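Side-chain contacts in glycoside hydrolase family 31 (Kribbella flavida DSM 17836, PDB 5X3I), which hydrolyses the alpha-1,3-glucosidic linkages of the cyclic tetrasaccharide cyclobis-(1-6)-alpha-nigerosyl inside the cell, yielding isomaltose: residues T320-A325 with H383-K388; P441-S444 with T448-W451; S546-G551 with H671-L676; E702-W707 with S733-L738. The protein carries 1 engineered substitution. One frame throughout, in Å; residues are numbered along the deposited sequence.

Contact 1 of 4, residues T320-A325 with H383-K388; sequences THRDLA and HARGIK
R322 and R385 meet guanidinium on guanidinium, the two flat groups stacked with centres 4.5 Å apart and planes inclined by 26°. R322 NH1 does most of the touching: it lies over one face of the R385 group, 3.3 Å from R385 NH2. Both are donors, so this is a stack, not a hydrogen bond. R322 reaches out with CG anti to its backbone N (chi1 172°), and the bend at chi3 turns its guanidinium toward R385; R322 CD lies 4.2 Å from R385 NH1, near the rim of the same face. R385 comes to meet it almost straight from CG to NE. This flat overlap is the tight part. The rest is loose: R322 is exposed and few other atoms come together. Within its own helix, R322 NE forms a salt bridge with D323 OD1 at 2.8 Å. R385 is paired with E381 and D319, and D319 also forms a long, weak ion pair with R322. Were R385 an alanine, E381 would probably lose its salt-bridge partner, D319 would keep only the weak pair to R322, and R322 would lose the group it stacks on. The pair joins successive outer helices of the TIM barrel, 311-323 and 375-384, where both segments leave their helices in Schellman motifs at A325 and G386. Arginine suits both places: acidic neighbours probably offset the like charges, allowing the flat groups to stack beside solvent.

Contact 2 of 4, residues P441-S444 with T448-W451; sequences PDLS and TRDW
The guanidinium of R449 meets L443 O at its edge, in its own plane: NH1 donates to that carbonyl at 2.9 Å with an N-H...O angle of 161°, from 29° out of the carbonyl plane. The bend at chi3 turns NH1 back to L443 O, and CD lies alongside that oxygen at 3.2 Å. Of the D442 carboxylate, OD1 serves the loop while OD2 accepts from A484 N. The bond to OD1 from S444 N, on its anti side, closes an Asx turn, and S444 OG adds a second grip at 2.7 Å on the syn side, from the same face. Aspartate and serine thus fix the loop whose L443 carbonyl R449 binds directly and whose S444 carbonyl it reaches through water. T448 presses its CB against D442 O at 3.1 Å, while its hydroxyl is bonded to H418. L443 CD2 lies 3.9 Å from R449 CA, an apolar cover for the first turn of the helix. The loop leads into helix 446-454; the side chain of L443 is about 12 Å from those of E474, active-site by similarity, and A471, the engineered alanine at the inferred nucleophile position. Helix 496-510 covers L443 through Y496 and Y500 and touches R449 through A503; helix 404-415 packs on P441.

Contact 3 of 4, residues S546-G551 with H671-L676; sequences SSVTAG and HPYQYL
Y673 sets the edge of its ring against V548 of helix 541-556, with T549 beside it. With CG beside the backbone N and anti to the carbonyl carbon, chi1 of -64° carries the ring toward that helix, although the bond to CB runs neither toward nor away from it. The first ring atom to touch is CD1, which meets V548 CG1 at 4.0 Å; that methyl lies near the ring plane, at the edge. V548 sends CG1 there by setting it anti to its own backbone N, and the same methyl also approaches Y673 O at 3.8 Å. One atom further on, CE1 comes within 3.4 Å of T549 OG1, in an oblique approach. At the tip, OH does not reach the helix directly: a water joins Y673 OH, at 3.1 Å, to T549 OG1, at 2.9 Å. A second water links T549 OG1, at 2.7 Å, to P672 O, so that the threonine hydroxyl serves two waters as well as R545 O in the preceding helical turn. H671 to Q674 form a type I beta turn, and P672, with its ring-restricted phi, suits the second position. Here the C-terminal domain meets a helix of the TIM barrel. Valine gives a branched apolar surface on the helix, threonine a short hydroxyl beside it, and tyrosine both an apolar edge and a polar tip. The seam is therefore part dry and part wet, with apolar contact near the turn backbone and water relays, not direct hydrogen bonds, carrying the polar link.

Contact 4 of 4, residues E702-W707 with S733-L738; sequences EWIDVW and SRWSEL. With SO4 (sulfate ion), chain K.
E702 N makes the shortest sound polar bond, donating to sulfate O4 at 2.7 Å, and S733 N donates to O2 of the same ion at 3.3 Å; in this crystal the anion, probably from the crystallisation liquor, bridges the two segments. S733 OG also points at O2, but so closely that its geometry is doubtful. Deeper in, the link is apolar. A chi1 of 172° carries the indole of W735 away from its own backbone N and across I704. The methyl CG2 of I704 sits over the ring face, 3.8 Å from the centroid of the five-membered ring and 12° off its normal, a CH-pi contact. I704 CD1 follows the pyrrole side, 3.4 Å from W735 CD1. At the far end of the indole, W735 CZ3 meets V706 CG1 at 3.9 Å, while CH2 comes 3.6 Å from V706 O. Beta-branched isoleucine and valine suit the strand and its end, giving the broad indole a firm surface. With a leucine in place of W735, a gap is likely to open above I704 and V706, leaving this helix end poorly seated on the sheet. The strand turns away just after, where D705 OD1 accepts from W707 N in an Asx turn and V706 CG2 lies over the centre of one face of the W707 ring. Strand 703-705 lies between strands 728-731 and 711-712 of the C-terminal sheet; helix 735-742 packs across it, its F742 touching both V706 and W735, and W707 reaches L632 of helix 622-650.

Contacts 1 and 2 belong to the TIM barrel, yet their chemistry differs with depth. Contact 1 is a surface stack of two arginines, their like charges probably offset by acidic neighbours, whereas contact 2 is buried and local, an arginine binding one carbonyl of the loop before its own helix directly and another through water. Contacts 3 and 4 are also largely buried and are mainly apolar. Contact 3 joins barrel to C-terminal domain with help from waters; contact 4 seats the last helix on the C-terminal sheet. Both reach that sheet, and they touch where L676 CD2 packs on W703 CH2 at 3.9 Å. Contacts 2 and 3 lie on opposite sides of the chain's centre, their own centres 36 Å apart.

Contact 1 of 4, residues T320-A325 with H383-K388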
loop_
_atom_site.group_PDB
_atom_site.type_symbol
_atom_site.label_atom_id
_atom_site.label_comp_id
_atom_site.label_asym_id
_atom_site.label_seq_id
_atom_site.Cartn_x
_atom_site.Cartn_y
_atom_site.Cartn_z
ATOM N N THR A 320 10.449 -3.453 -29.017
ATOM C CA THR A 320 9.526 -2.470 -29.567
ATOM C C THR A 320 9.809 -1.083 -28.986
ATOM O O THR A 320 9.811 -0.106 -29.723
ATOM C CB THR A 320 8.051 -2.869 -29.341
ATOM O OG1 THR A 320 7.782 -4.086 -30.047
ATOM C CG2 THR A 320 7.120 -1.788 -29.871
ATOM N N HIS A 321 10.078 -1.006 -27.682
ATOM C CA HIS A 321 10.511 0.246 -27.062
ATOM C C HIS A 321 11.701 0.826 -27.818
ATOM O O HIS A 321 11.724 2.012 -28.143
ATOM C CB HIS A 321 10.901 0.039 -25.593
ATOM C CG HIS A 321 9.847 0.458 -24.612
ATOM N ND1 HIS A 321 9.701 1.760 -24.186
ATOM C CD2 HIS A 321 8.898 -0.258 -23.961
ATOM C CE1 HIS A 321 8.703 1.829 -23.321
ATOM N NE2 HIS A 321 8.201 0.618 -23.167
ATOM N N ARG A 322 12.696 -0.020 -28.077
ATOM C CA ARG A 322 13.896 0.407 -28.791
ATOM C C ARG A 322 13.566 0.888 -30.202
ATOM O O ARG A 322 14.003 1.943 -30.614
ATOM C CB ARG A 322 14.922 -0.732 -28.876
ATOM C CG ARG A 322 16.120 -0.399 -29.770
ATOM C CD ARG A 322 16.814 -1.655 -30.294
ATOM N NE ARG A 322 15.922 -2.481 -31.096
ATOM C CZ ARG A 322 16.154 -3.758 -31.377
ATOM N NH1 ARG A 322 17.255 -4.350 -30.922
ATOM N NH2 ARG A 322 15.291 -4.444 -32.111
ATOM N N ASP A 323 12.789 0.103 -30.935
ATOM C CA ASP A 323 12.527 0.420 -32.332
ATOM C C ASP A 323 11.665 1.673 -32.488
ATOM O O ASP A 323 11.786 2.380 -33.478
ATOM C CB ASP A 323 11.887 -0.777 -33.034
ATOM C CG ASP A 323 12.826 -1.969 -33.113
ATOM O OD1 ASP A 323 14.047 -1.770 -33.036
ATOM O OD2 ASP A 323 12.342 -3.100 -33.224
ATOM N N LEU A 324 10.829 1.972 -31.492
ATOM C CA LEU A 324 10.018 3.187 -31.537
ATOM C C LEU A 324 10.724 4.359 -30.859
ATOM O O LEU A 324 10.163 5.434 -30.730
ATOM C CB LEU A 324 8.644 2.950 -30.900
ATOM C CG LEU A 324 7.757 1.898 -31.575
ATOM C CD1 LEU A 324 6.423 1.708 -30.836
ATOM C CD2 LEU A 324 7.502 2.273 -33.017
ATOM N N ALA A 325 11.959 4.133 -30.427
ATOM C CA ALA A 325 12.771 5.164 -29.798
ATOM C C ALA A 325 12.073 5.800 -28.583
ATOM O O ALA A 325 12.151 7.007 -28.383
ATOM C CB ALA A 325 13.152 6.232 -30.819
ATOM N N HIS A 383 20.772 -5.176 -19.826
ATOM C CA HIS A 383 21.788 -4.372 -19.160
ATOM C C HIS A 383 22.665 -3.636 -20.181
ATOM O O HIS A 383 22.996 -2.468 -19.986
ATOM C CB HIS A 383 22.650 -5.237 -18.238
ATOM C CG HIS A 383 21.995 -5.572 -16.929
ATOM N ND1 HIS A 383 22.538 -6.466 -16.033
ATOM C CD2 HIS A 383 20.845 -5.132 -16.369
ATOM C CE1 HIS A 383 21.755 -6.555 -14.971
ATOM N NE2 HIS A 383 20.719 -5.758 -15.149
ATOM N N ALA A 384 22.999 -4.315 -21.278
ATOM C CA ALA A 384 23.809 -3.710 -22.338
ATOM C C ALA A 384 23.105 -2.483 -22.923
ATOM O O ALA A 384 23.752 -1.509 -23.289
ATOM C CB ALA A 384 24.116 -4.732 -23.438
ATOM N N ARG A 385 21.778 -2.522 -22.966
ATOM C CA ARG A 385 21.004 -1.384 -23.438
ATOM C C ARG A 385 20.719 -0.370 -22.328
ATOM O O ARG A 385 20.021 0.605 -22.550
ATOM C CB ARG A 385 19.683 -1.844 -24.050
ATOM C CG ARG A 385 19.835 -2.880 -25.135
ATOM C CD ARG A 385 18.493 -3.243 -25.707
ATOM N NE ARG A 385 18.572 -4.392 -26.597
ATOM C CZ ARG A 385 17.535 -4.898 -27.257
ATOM N NH1 ARG A 385 16.333 -4.356 -27.142
ATOM N NH2 ARG A 385 17.704 -5.939 -28.045
ATOM N N GLY A 386 21.233 -0.620 -21.131
ATOM C CA GLY A 386 21.030 0.285 -20.011
ATOM C C GLY A 386 19.683 0.125 -19.316
ATOM O O GLY A 386 19.231 1.013 -18.617
ATOM N N ILE A 387 19.052 -1.022 -19.500
ATOM C CA ILE A 387 17.756 -1.303 -18.889
ATOM C C ILE A 387 17.912 -2.235 -17.690
ATOM O O ILE A 387 18.527 -3.293 -17.810
ATOM C CB ILE A 387 16.795 -1.938 -19.907
ATOM C CG1 ILE A 387 16.651 -1.042 -21.141
ATOM C CG2 ILE A 387 15.440 -2.215 -19.269
ATOM C CD1 ILE A 387 15.884 -1.680 -22.287
ATOM N N LYS A 388 17.392 -1.816 -16.538
ATOM C CA LYS A 388 17.383 -2.635 -15.318
ATOM C C LYS A 388 16.246 -3.661 -15.289
ATOM O O LYS A 388 15.227 -3.502 -15.954
ATOM C CB LYS A 388 17.311 -1.744 -14.076
ATOM C CG LYS A 388 18.392 -0.671 -14.023
ATOM C CD LYS A 388 19.796 -1.277 -14.106
ATOM C CE LYS A 388 20.861 -0.182 -14.028
ATOM N NZ LYS A 388 22.205 -0.756 -13.808
#

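Contact 2 of 4, residues P441-S444 with T448-W451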
loop_
_atom_site.group_PDB
_atom_site.type_symbol
_atom_site.label_atom_id
_atom_site.label_comp_id
_atom_site.label_asym_id
_atom_site.label_seq_id
_atom_site.Cartn_x
_atom_site.Cartn_y
_atom_site.Cartn_z
ATOM N N PRO A 441 6.224 -16.112 5.625
ATOM C CA PRO A 441 7.507 -16.212 6.327
ATOM C C PRO A 441 7.566 -15.164 7.428
ATOM O O PRO A 441 7.076 -14.059 7.236
ATOM C CB PRO A 441 8.543 -15.932 5.229
ATOM C CG PRO A 441 7.829 -15.064 4.263
ATOM C CD PRO A 441 6.367 -15.514 4.290
ATOM N N ASP A 442 8.179 -15.470 8.555
ATOM C CA ASP A 442 8.133 -14.486 9.605
ATOM C C ASP A 442 9.358 -13.611 9.447
ATOM O O ASP A 442 10.419 -13.899 9.979
ATOM C CB ASP A 442 8.122 -15.212 10.958
ATOM C CG ASP A 442 7.963 -14.290 12.146
ATOM O OD1 ASP A 442 8.101 -13.065 12.020
ATOM O OD2 ASP A 442 7.717 -14.828 13.237
ATOM N N LEU A 443 9.129 -12.433 8.894
ATOM C CA LEU A 443 10.216 -11.571 8.451
ATOM C C LEU A 443 10.520 -10.588 9.564
ATOM O O LEU A 443 11.340 -9.696 9.407
ATOM C CB LEU A 443 9.865 -10.862 7.135
ATOM C CG LEU A 443 9.707 -11.802 5.927
ATOM C CD1 LEU A 443 9.182 -11.066 4.720
ATOM C CD2 LEU A 443 11.019 -12.533 5.592
ATOM N N SER A 444 9.835 -10.764 10.692
ATOM C CA SER A 444 10.079 -9.924 11.857
ATOM C C SER A 444 11.441 -10.177 12.499
ATOM O O SER A 444 11.893 -9.369 13.294
ATOM C CB SER A 444 8.984 -10.120 12.912
ATOM O OG SER A 444 9.224 -11.264 13.709
ATOM N N THR A 448 15.021 -15.533 9.853
ATOM C CA THR A 448 14.066 -15.895 8.821
ATOM C C THR A 448 14.150 -14.959 7.609
ATOM O O THR A 448 13.972 -15.408 6.486
ATOM C CB THR A 448 12.654 -15.939 9.388
ATOM O OG1 THR A 448 12.604 -16.957 10.388
ATOM C CG2 THR A 448 11.641 -16.272 8.314
ATOM N N ARG A 449 14.423 -13.676 7.826
ATOM C CA ARG A 449 14.715 -12.793 6.707
ATOM C C ARG A 449 15.880 -13.392 5.896
ATOM O O ARG A 449 15.784 -13.487 4.682
ATOM C CB ARG A 449 15.034 -11.362 7.165
ATOM C CG ARG A 449 13.810 -10.593 7.726
ATOM C CD ARG A 449 14.031 -9.096 7.815
ATOM N NE ARG A 449 15.082 -8.719 8.756
ATOM C CZ ARG A 449 14.891 -8.458 10.048
ATOM N NH1 ARG A 449 13.669 -8.548 10.582
ATOM N NH2 ARG A 449 15.925 -8.121 10.810
ATOM N N ASP A 450 16.925 -13.847 6.587
ATOM C CA ASP A 450 18.056 -14.539 5.953
ATOM C C ASP A 450 17.614 -15.768 5.159
ATOM O O ASP A 450 17.942 -15.896 3.987
ATOM C CB ASP A 450 19.093 -14.990 6.987
ATOM C CG ASP A 450 19.861 -13.838 7.602
ATOM O OD1 ASP A 450 19.695 -12.683 7.186
ATOM O OD2 ASP A 450 20.650 -14.107 8.515
ATOM N N TRP A 451 16.895 -16.667 5.826
ATOM C CA TRP A 451 16.456 -17.923 5.222
ATOM C C TRP A 451 15.585 -17.707 3.989
ATOM O O TRP A 451 15.803 -18.322 2.955
ATOM C CB TRP A 451 15.695 -18.768 6.249
ATOM C CG TRP A 451 15.367 -20.149 5.769
ATOM C CD1 TRP A 451 16.195 -21.233 5.770
ATOM C CD2 TRP A 451 14.125 -20.596 5.227
ATOM N NE1 TRP A 451 15.547 -22.323 5.262
ATOM C CE2 TRP A 451 14.274 -21.961 4.917
ATOM C CE3 TRP A 451 12.902 -19.977 4.969
ATOM C CZ2 TRP A 451 13.248 -22.714 4.371
ATOM C CZ3 TRP A 451 11.880 -20.731 4.425
ATOM C CH2 TRP A 451 12.058 -22.084 4.135
HETATM O O HOH W 1 13.685 -6.883 13.124
#

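Contact 3 of 4, residues S546-G551 with H671-L676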
loop_
_atom_site.group_PDB
_atom_site.type_symbol
_atom_site.label_atom_id
_atom_site.label_comp_id
_atom_site.label_asym_id
_atom_site.label_seq_id
_atom_site.Cartn_x
_atom_site.Cartn_y
_atom_site.Cartn_z
ATOM N N SER A 546 -7.329 10.403 -7.642
ATOM C CA SER A 546 -7.019 9.732 -6.383
ATOM C C SER A 546 -5.520 9.441 -6.285
ATOM O O SER A 546 -4.912 9.563 -5.219
ATOM C CB SER A 546 -7.805 8.430 -6.248
ATOM O OG SER A 546 -9.191 8.677 -6.099
ATOM N N SER A 547 -4.927 9.082 -7.413
ATOM C CA SER A 547 -3.521 8.705 -7.424
ATOM C C SER A 547 -2.606 9.895 -7.144
ATOM O O SER A 547 -1.663 9.776 -6.378
ATOM C CB SER A 547 -3.174 8.046 -8.755
ATOM O OG SER A 547 -3.852 6.808 -8.881
ATOM N N VAL A 548 -2.893 11.045 -7.746
ATOM C CA VAL A 548 -2.154 12.263 -7.426
ATOM C C VAL A 548 -2.211 12.564 -5.919
ATOM O O VAL A 548 -1.205 12.910 -5.309
ATOM C CB VAL A 548 -2.689 13.474 -8.213
ATOM C CG1 VAL A 548 -2.056 14.760 -7.714
ATOM C CG2 VAL A 548 -2.442 13.284 -9.707
ATOM N N THR A 549 -3.391 12.401 -5.326
ATOM C CA THR A 549 -3.578 12.666 -3.896
ATOM C C THR A 549 -2.775 11.692 -3.053
ATOM O O THR A 549 -2.192 12.071 -2.041
ATOM C CB THR A 549 -5.065 12.581 -3.501
ATOM O OG1 THR A 549 -5.812 13.496 -4.304
ATOM C CG2 THR A 549 -5.256 12.930 -2.018
ATOM N N ALA A 550 -2.737 10.441 -3.495
ATOM C CA ALA A 550 -1.955 9.406 -2.837
ATOM C C ALA A 550 -0.475 9.798 -2.775
ATOM O O ALA A 550 0.136 9.746 -1.721
ATOM C CB ALA A 550 -2.128 8.074 -3.561
ATOM N N GLY A 551 0.081 10.197 -3.916
ATOM C CA GLY A 551 1.458 10.667 -3.974
ATOM C C GLY A 551 1.743 11.838 -3.050
ATOM O O GLY A 551 2.720 11.827 -2.317
ATOM N N HIS A 671 -6.462 24.457 -4.598
ATOM C CA HIS A 671 -5.811 23.754 -5.703
ATOM C C HIS A 671 -4.988 22.573 -5.194
ATOM O O HIS A 671 -3.766 22.583 -5.290
ATOM C CB HIS A 671 -4.928 24.721 -6.486
ATOM C CG HIS A 671 -5.612 26.007 -6.811
ATOM N ND1 HIS A 671 -6.434 26.153 -7.903
ATOM C CD2 HIS A 671 -5.634 27.192 -6.160
ATOM C CE1 HIS A 671 -6.920 27.379 -7.923
ATOM N NE2 HIS A 671 -6.451 28.031 -6.877
ATOM N N PRO A 672 -5.671 21.564 -4.635
ATOM C CA PRO A 672 -5.041 20.451 -3.924
ATOM C C PRO A 672 -4.251 19.494 -4.823
ATOM O O PRO A 672 -3.488 18.697 -4.301
ATOM C CB PRO A 672 -6.236 19.736 -3.285
ATOM C CG PRO A 672 -7.347 19.990 -4.229
ATOM C CD PRO A 672 -7.131 21.388 -4.735
ATOM N N TYR A 673 -4.466 19.542 -6.131
ATOM C CA TYR A 673 -3.772 18.640 -7.049
ATOM C C TYR A 673 -2.462 19.205 -7.618
ATOM O O TYR A 673 -1.719 18.489 -8.300
ATOM C CB TYR A 673 -4.706 18.247 -8.182
ATOM C CG TYR A 673 -5.907 17.462 -7.706
ATOM C CD1 TYR A 673 -5.787 16.131 -7.328
ATOM C CD2 TYR A 673 -7.161 18.050 -7.636
ATOM C CE1 TYR A 673 -6.878 15.410 -6.901
ATOM C CE2 TYR A 673 -8.262 17.340 -7.203
ATOM C CZ TYR A 673 -8.118 16.021 -6.834
ATOM O OH TYR A 673 -9.216 15.310 -6.404
ATOM N N GLN A 674 -2.193 20.479 -7.339
ATOM C CA GLN A 674 -0.938 21.126 -7.708
ATOM C C GLN A 674 0.175 20.745 -6.764
ATOM O O GLN A 674 -0.066 20.485 -5.593
ATOM C CB GLN A 674 -1.067 22.651 -7.697
ATOM C CG GLN A 674 -1.982 23.217 -8.724
ATOM C CD GLN A 674 -1.975 24.728 -8.725
ATOM O OE1 GLN A 674 -2.680 25.348 -9.508
ATOM N NE2 GLN A 674 -1.175 25.322 -7.856
ATOM N N TYR A 675 1.399 20.732 -7.264
ATOM C CA TYR A 675 2.544 20.483 -6.406
ATOM C C TYR A 675 3.830 20.999 -7.014
ATOM O O TYR A 675 3.919 21.224 -8.217
ATOM C CB TYR A 675 2.678 18.987 -6.108
ATOM C CG TYR A 675 2.851 18.130 -7.336
ATOM C CD1 TYR A 675 1.752 17.694 -8.062
ATOM C CD2 TYR A 675 4.119 17.743 -7.768
ATOM C CE1 TYR A 675 1.903 16.909 -9.178
ATOM C CE2 TYR A 675 4.280 16.955 -8.877
ATOM C CZ TYR A 675 3.175 16.548 -9.585
ATOM O OH TYR A 675 3.334 15.772 -10.699
ATOM N N LEU A 676 4.833 21.169 -6.170
ATOM C CA LEU A 676 6.169 21.471 -6.633
ATOM C C LEU A 676 6.926 20.156 -6.782
ATOM O O LEU A 676 6.889 19.322 -5.878
ATOM C CB LEU A 676 6.892 22.399 -5.661
ATOM C CG LEU A 676 6.285 23.793 -5.495
ATOM C CD1 LEU A 676 6.842 24.451 -4.256
ATOM C CD2 LEU A 676 6.575 24.638 -6.722
HETATM O O HOH W 2 -5.278 16.049 -3.526
HETATM O O HOH W 3 -8.629 12.858 -4.546
#

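Contact 4 of 4, residues E702-W707 with S733-L738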
loop_
_atom_site.group_PDB
_atom_site.type_symbol
_atom_site.label_atom_id
_atom_site.label_comp_id
_atom_site.label_asym_id
_atom_site.label_seq_id
_atom_site.Cartn_x
_atom_site.Cartn_y
_atom_site.Cartn_z
ATOM N N GLU A 702 8.591 34.616 -8.513
ATOM C CA GLU A 702 8.568 34.880 -9.951
ATOM C C GLU A 702 8.627 33.597 -10.767
ATOM O O GLU A 702 9.405 32.701 -10.467
ATOM C CB GLU A 702 9.723 35.796 -10.346
ATOM C CG GLU A 702 9.720 37.135 -9.633
ATOM C CD GLU A 702 10.302 38.238 -10.487
ATOM O OE1 GLU A 702 9.768 38.472 -11.592
ATOM O OE2 GLU A 702 11.294 38.865 -10.060
ATOM N N TRP A 703 7.820 33.529 -11.818
ATOM C CA TRP A 703 7.626 32.286 -12.541
ATOM C C TRP A 703 7.825 32.403 -14.044
ATOM O O TRP A 703 7.610 33.456 -14.646
ATOM C CB TRP A 703 6.227 31.742 -12.260
ATOM C CG TRP A 703 6.009 31.448 -10.819
ATOM C CD1 TRP A 703 5.462 32.279 -9.885
ATOM C CD2 TRP A 703 6.348 30.241 -10.130
ATOM N NE1 TRP A 703 5.437 31.665 -8.662
ATOM C CE2 TRP A 703 5.975 30.412 -8.784
ATOM C CE3 TRP A 703 6.933 29.032 -10.520
ATOM C CZ2 TRP A 703 6.165 29.421 -7.829
ATOM C CZ3 TRP A 703 7.119 28.052 -9.572
ATOM C CH2 TRP A 703 6.736 28.250 -8.241
ATOM N N ILE A 704 8.222 31.287 -14.639
ATOM C CA ILE A 704 8.375 31.178 -16.076
ATOM C C ILE A 704 7.623 29.968 -16.597
ATOM O O ILE A 704 7.741 28.874 -16.042
ATOM C CB ILE A 704 9.859 31.092 -16.455
ATOM C CG1 ILE A 704 10.456 32.499 -16.463
ATOM C CG2 ILE A 704 10.039 30.414 -17.807
ATOM C CD1 ILE A 704 11.942 32.528 -16.503
ATOM N N ASP A 705 6.825 30.173 -17.639
ATOM C CA ASP A 705 6.151 29.078 -18.315
ATOM C C ASP A 705 7.209 28.285 -19.084
ATOM O O ASP A 705 7.855 28.825 -19.975
ATOM C CB ASP A 705 5.069 29.629 -19.252
ATOM C CG ASP A 705 4.260 28.546 -19.944
ATOM O OD1 ASP A 705 4.720 27.390 -20.053
ATOM O OD2 ASP A 705 3.142 28.858 -20.397
ATOM N N VAL A 706 7.341 26.993 -18.790
ATOM C CA VAL A 706 8.487 26.243 -19.308
ATOM C C VAL A 706 8.345 25.935 -20.788
ATOM O O VAL A 706 9.328 25.640 -21.451
ATOM C CB VAL A 706 8.714 24.910 -18.557
ATOM C CG1 VAL A 706 8.914 25.155 -17.072
ATOM C CG2 VAL A 706 7.571 23.956 -18.812
ATOM N N TRP A 707 7.121 25.973 -21.297
ATOM C CA TRP A 707 6.892 25.674 -22.694
ATOM C C TRP A 707 7.189 26.853 -23.622
ATOM O O TRP A 707 7.613 26.659 -24.748
ATOM C CB TRP A 707 5.458 25.196 -22.896
ATOM C CG TRP A 707 5.101 24.094 -21.966
ATOM C CD1 TRP A 707 4.125 24.106 -21.018
ATOM C CD2 TRP A 707 5.743 22.821 -21.865
ATOM N NE1 TRP A 707 4.108 22.917 -20.341
ATOM C CE2 TRP A 707 5.091 22.107 -20.842
ATOM C CE3 TRP A 707 6.802 22.211 -22.546
ATOM C CZ2 TRP A 707 5.460 20.821 -20.480
ATOM C CZ3 TRP A 707 7.169 20.929 -22.186
ATOM C CH2 TRP A 707 6.498 20.245 -21.165
ATOM N N SER A 733 14.503 32.397 -11.129
ATOM C CA SER A 733 15.916 32.457 -10.809
ATOM C C SER A 733 16.682 31.208 -11.244
ATOM O O SER A 733 17.870 31.280 -11.507
ATOM C CB SER A 733 16.104 32.684 -9.312
ATOM O OG SER A 733 15.391 31.724 -8.563
ATOM N N ARG A 734 16.022 30.056 -11.255
ATOM C CA ARG A 734 16.664 28.824 -11.700
ATOM C C ARG A 734 16.336 28.399 -13.134
ATOM O O ARG A 734 16.749 27.324 -13.564
ATOM C CB ARG A 734 16.336 27.696 -10.725
ATOM C CG ARG A 734 16.575 28.088 -9.274
ATOM C CD ARG A 734 17.983 28.570 -9.005
ATOM N NE ARG A 734 18.918 27.466 -8.834
ATOM C CZ ARG A 734 20.133 27.591 -8.308
ATOM N NH1 ARG A 734 20.557 28.775 -7.886
ATOM N NH2 ARG A 734 20.922 26.528 -8.197
ATOM N N TRP A 735 15.565 29.204 -13.860
ATOM C CA TRP A 735 15.188 28.851 -15.226
ATOM C C TRP A 735 16.402 28.669 -16.145
ATOM O O TRP A 735 16.345 27.922 -17.113
ATOM C CB TRP A 735 14.257 29.906 -15.809
ATOM C CG TRP A 735 13.940 29.756 -17.271
ATOM C CD1 TRP A 735 14.168 30.675 -18.247
ATOM C CD2 TRP A 735 13.325 28.635 -17.915
ATOM N NE1 TRP A 735 13.737 30.203 -19.455
ATOM C CE2 TRP A 735 13.217 28.950 -19.282
ATOM C CE3 TRP A 735 12.864 27.393 -17.471
ATOM C CZ2 TRP A 735 12.662 28.073 -20.209
ATOM C CZ3 TRP A 735 12.314 26.526 -18.391
ATOM C CH2 TRP A 735 12.216 26.870 -19.743
ATOM N N SER A 736 17.493 29.350 -15.823
ATOM C CA SER A 736 18.729 29.192 -16.570
ATOM C C SER A 736 19.178 27.729 -16.535
ATOM O O SER A 736 19.668 27.209 -17.525
ATOM C CB SER A 736 19.818 30.106 -16.008
ATOM O OG SER A 736 21.056 29.863 -16.651
ATOM N N GLU A 737 18.981 27.064 -15.403
ATOM C CA GLU A 737 19.374 25.666 -15.268
ATOM C C GLU A 737 18.390 24.706 -15.942
ATOM O O GLU A 737 18.798 23.665 -16.433
ATOM C CB GLU A 737 19.528 25.288 -13.790
ATOM C CG GLU A 737 20.386 26.242 -12.980
ATOM C CD GLU A 737 20.693 25.738 -11.576
ATOM O OE1 GLU A 737 20.072 24.752 -11.129
ATOM O OE2 GLU A 737 21.567 26.329 -10.914
ATOM N N LEU A 738 17.100 25.028 -15.931
ATOM C CA LEU A 738 16.098 24.101 -16.465
ATOM C C LEU A 738 15.795 24.247 -17.949
ATOM O O LEU A 738 15.237 23.342 -18.562
ATOM C CB LEU A 738 14.774 24.250 -15.700
ATOM C CG LEU A 738 14.525 23.476 -14.399
ATOM C CD1 LEU A 738 14.814 21.989 -14.582
ATOM C CD2 LEU A 738 15.309 24.046 -13.236
HETATM S S SO4 K . 12.421 33.546 -7.889
HETATM O O1 SO4 K . 12.985 34.543 -8.791
HETATM O O2 SO4 K . 13.027 32.260 -8.199
HETATM O O3 SO4 K . 12.706 33.904 -6.503
HETATM O O4 SO4 K . 10.975 33.476 -8.069
#